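Local coordinates for Tb427.07.360- putative uncharacterized metacyclic invariant surface protein from Trypanosoma brucei (Trypanosoma brucei, PDB 5VTL), which is of unknown function but, as a putative invariant surface protein of metacyclic trypanosomes with an extended helical architecture, is probably displayed on the parasite surface, at residues 37-40 / 41-44; 180-183 / 184-188. All coordinates share one frame; numbering follows the deposited sequence.

Contact 1 of 2, residues 37-40 / 41-44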
# COMPACT_ATOMS: atom_id res chain seq x y z
N ASP A 37 -15.54 -0.80 0.89
CA ASP A 37 -16.01 -1.54 2.06
C ASP A 37 -16.38 -0.60 3.23
O ASP A 37 -17.33 -0.87 3.99
CB ASP A 37 -14.97 -2.56 2.50
CG ASP A 37 -15.56 -3.60 3.43
OD1 ASP A 37 -16.39 -4.41 2.95
OD2 ASP A 37 -15.22 -3.60 4.63
N ALA A 38 -15.63 0.50 3.37
CA ALA A 38 -15.94 1.49 4.38
C ALA A 38 -17.31 2.13 4.13
O ALA A 38 -18.08 2.34 5.07
CB ALA A 38 -14.84 2.57 4.46
N SER A 39 -17.62 2.42 2.87
CA SER A 39 -18.92 2.97 2.51
C SER A 39 -20.02 1.96 2.81
O SER A 39 -21.11 2.33 3.28
CB SER A 39 -18.94 3.41 1.04
OG SER A 39 -18.00 4.43 0.80
N LYS A 40 -19.75 0.69 2.55
CA LYS A 40 -20.73 -0.35 2.78
C LYS A 40 -21.02 -0.42 4.31
O LYS A 40 -22.16 -0.62 4.74
CB LYS A 40 -20.24 -1.69 2.27
CG LYS A 40 -21.25 -2.83 2.45
CD LYS A 40 -20.75 -4.17 1.88
CE LYS A 40 -20.62 -4.18 0.36
NZ LYS A 40 -21.93 -4.05 -0.35
N ALA A 41 -19.97 -0.23 5.10
CA ALA A 41 -20.12 -0.25 6.56
C ALA A 41 -20.97 0.92 7.05
O ALA A 41 -21.81 0.78 7.92
CB ALA A 41 -18.75 -0.26 7.24
N ARG A 42 -20.75 2.08 6.47
CA ARG A 42 -21.53 3.24 6.84
C ARG A 42 -22.99 3.03 6.45
O ARG A 42 -23.92 3.38 7.19
CB ARG A 42 -20.92 4.48 6.18
CG ARG A 42 -21.69 5.80 6.42
CD ARG A 42 -22.71 6.10 5.33
NE ARG A 42 -22.05 6.26 4.05
CZ ARG A 42 -22.64 6.18 2.87
NH1 ARG A 42 -23.95 5.94 2.77
NH2 ARG A 42 -21.91 6.30 1.77
N GLU A 43 -23.22 2.47 5.27
CA GLU A 43 -24.59 2.15 4.86
C GLU A 43 -25.27 1.22 5.89
O GLU A 43 -26.43 1.41 6.25
CB GLU A 43 -24.59 1.49 3.48
CG GLU A 43 -24.40 2.48 2.35
CD GLU A 43 -24.00 1.80 1.04
OE1 GLU A 43 -23.95 0.55 1.01
OE2 GLU A 43 -23.69 2.51 0.07
N GLY A 44 -24.52 0.25 6.40
CA GLY A 44 -25.03 -0.66 7.41
C GLY A 44 -25.37 0.07 8.71
O GLY A 44 -26.30 -0.31 9.42

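Contact 2 of 2, residues 180-183 / 184-188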
# COMPACT_ATOMS: atom_id res chain seq x y z
N ALA A 180 -0.14 5.50 3.28
CA ALA A 180 -1.48 5.91 2.86
C ALA A 180 -2.37 4.70 2.70
O ALA A 180 -3.53 4.70 3.10
CB ALA A 180 -1.41 6.69 1.56
N VAL A 181 -1.81 3.65 2.10
CA VAL A 181 -2.50 2.38 1.98
C VAL A 181 -2.90 1.83 3.37
O VAL A 181 -4.02 1.33 3.55
CB VAL A 181 -1.62 1.35 1.22
CG1 VAL A 181 -2.18 -0.08 1.31
CG2 VAL A 181 -1.52 1.77 -0.24
N ARG A 182 -1.98 1.89 4.32
CA ARG A 182 -2.27 1.48 5.68
C ARG A 182 -3.41 2.34 6.29
O ARG A 182 -4.29 1.81 6.99
CB ARG A 182 -1.00 1.60 6.50
CG ARG A 182 -1.10 1.12 7.94
CD ARG A 182 0.24 1.38 8.64
NE ARG A 182 1.37 1.34 7.69
CZ ARG A 182 2.33 2.27 7.58
NH1 ARG A 182 3.30 2.13 6.66
NH2 ARG A 182 2.35 3.34 8.37
N ARG A 183 -3.41 3.63 6.01
CA ARG A 183 -4.45 4.52 6.54
C ARG A 183 -5.82 4.16 6.00
O ARG A 183 -6.82 4.19 6.73
CB ARG A 183 -4.13 5.99 6.25
CG ARG A 183 -3.01 6.52 7.11
CD ARG A 183 -2.93 8.03 7.08
NE ARG A 183 -2.77 8.61 5.75
CZ ARG A 183 -1.61 8.83 5.14
NH1 ARG A 183 -1.59 9.40 3.94
NH2 ARG A 183 -0.46 8.46 5.71
N ALA A 184 -5.86 3.78 4.72
CA ALA A 184 -7.09 3.35 4.08
C ALA A 184 -7.62 2.06 4.72
O ALA A 184 -8.82 1.93 4.98
CB ALA A 184 -6.87 3.14 2.59
N SER A 185 -6.73 1.12 4.98
CA SER A 185 -7.08 -0.15 5.59
C SER A 185 -7.58 0.07 7.02
O SER A 185 -8.57 -0.52 7.47
CB SER A 185 -5.87 -1.07 5.62
OG SER A 185 -6.18 -2.26 6.31
N GLU A 186 -6.89 0.94 7.75
CA GLU A 186 -7.26 1.18 9.15
C GLU A 186 -8.65 1.84 9.23
O GLU A 186 -9.45 1.51 10.12
CB GLU A 186 -6.19 1.99 9.86
CG GLU A 186 -4.94 1.17 10.17
CD GLU A 186 -3.73 2.00 10.55
OE1 GLU A 186 -3.79 3.25 10.45
OE2 GLU A 186 -2.70 1.39 10.94
N ALA A 187 -8.92 2.76 8.31
CA ALA A 187 -10.21 3.44 8.22
C ALA A 187 -11.33 2.45 7.93
O ALA A 187 -12.41 2.51 8.51
CB ALA A 187 -10.18 4.51 7.14
N ARG A 188 -11.08 1.51 7.04
CA ARG A 188 -12.05 0.47 6.77
C ARG A 188 -12.33 -0.39 8.01
O ARG A 188 -13.47 -0.72 8.31
CB ARG A 188 -11.56 -0.41 5.63
CG ARG A 188 -12.49 -1.61 5.34
CD ARG A 188 -11.72 -2.81 4.82
NE ARG A 188 -12.49 -4.04 4.97
CZ ARG A 188 -12.25 -5.01 5.85
NH1 ARG A 188 -13.04 -6.08 5.87
NH2 ARG A 188 -11.22 -4.94 6.70

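Contact 1 of 2, residues 37-40 / 41-44
Glu-43 N donates to Ser-39 O at 2.9 Å with an N-H...O angle of 164°, the straightest of four successive i to i+4 bonds that make residues 37-44 about two regular alpha-helical turns within helix 4-58 of the long helical bundle. The flanking bonds run from Ala-41 N to Asp-37 O, from Arg-42 N to Ala-38 O and from Gly-44 N to Lys-40 O. The strongest side-chain polar partners lie on other helices: Ser-39 OG hydrogen-bonds and Arg-42 NE salt-bridges to the Glu-80 carboxylate of helix 63-102, while Asp-37 OD1 pairs with Arg-192 of helix 157-209 and OD2 with a second arginine there. Ser-39 O sits 4.0 Å above one face of the Arg-42 guanidinium, nearer its margin than its centre. Bends at chi2 (-93°) and chi3 lay that group along the helix, NH2 leaning back towards Ser-39, and NH1 is held by Gln-46 OE1. Buried Ala-41 rests its methyl on the turn below, CB lying 3.5 Å from Ala-38 O, and packs against helix 157-209. On the exposed flank, Glu-43 has CG beside its own backbone N (chi1 -78°), bringing CG within 3.4 Å of Ser-39 O. The oppositely charged ends of Lys-40 and Glu-43 stay apart: NZ stops 5.2 Å from OE1, whose nearest neighbour across the turn is Lys-40 CA at 3.8 Å.

Contact 2 of 2, residues 180-183 / 184-188
Ala-184 and Ala-180 are joined through the backbone, Ala-184 N donating to Ala-180 O at 3.0 Å, and both methyl groups belong to the buried side of the turn. Ala-184 CB lies 3.5 Å from Val-181 O and packs on Ala-31 of helix 4-58, whereas Ala-180 and Ala-187 meet helix 63-102. The Arg-183 guanidinium lies at the margin of this buried side: chi1 (-74°) starts the chain back along the helix, and the bend at chi3 brings the group over Ala-180, whose CA sits 3.6 Å from the centre of one face. NH1 forms a salt bridge with Asp-89, and the two contacts together probably limit the group's rotation. The whole stretch is one run of alpha-helix within helix 157-209, its small alanines set where two neighbouring helices of the bundle approach. Opposite in character is the exposed flank, where Arg-182 and Glu-186 run alongside each other in the same direction. Here the carboxylate meets the arginine's aliphatic stem, OE2 being 3.4 Å from Arg-182 CG and 3.7 Å from CD. The charged groups do not touch: Arg-182 NE remains 5.2 Å from Glu-186 OE2, and the guanidinium and carboxylate planes are turned 66° apart. Backbone bonding nevertheless continues beneath this pair, with Glu-186 N 2.8 Å from its acceptor, Arg-182 O.

The centres of contacts 1 and 2 lie about 14 Å apart, on two different long helices, 4-58 and 157-209, and the contacts touch directly. The evidence is a salt bridge from Asp-37 OD2 to Arg-188 NE at 2.8 Å, with Ala-38 CB packed 4.2 Å from Arg-188 CA. Arg-188 therefore directs its charged end at the neighbouring helix. Helix 63-102 runs alongside both: Ala-83 touches Ala-38 of contact 1 and Ala-187 of contact 2. Contact 2 lies about 9 Å from the chain centre and contact 1 about 21 Å, measured between centres.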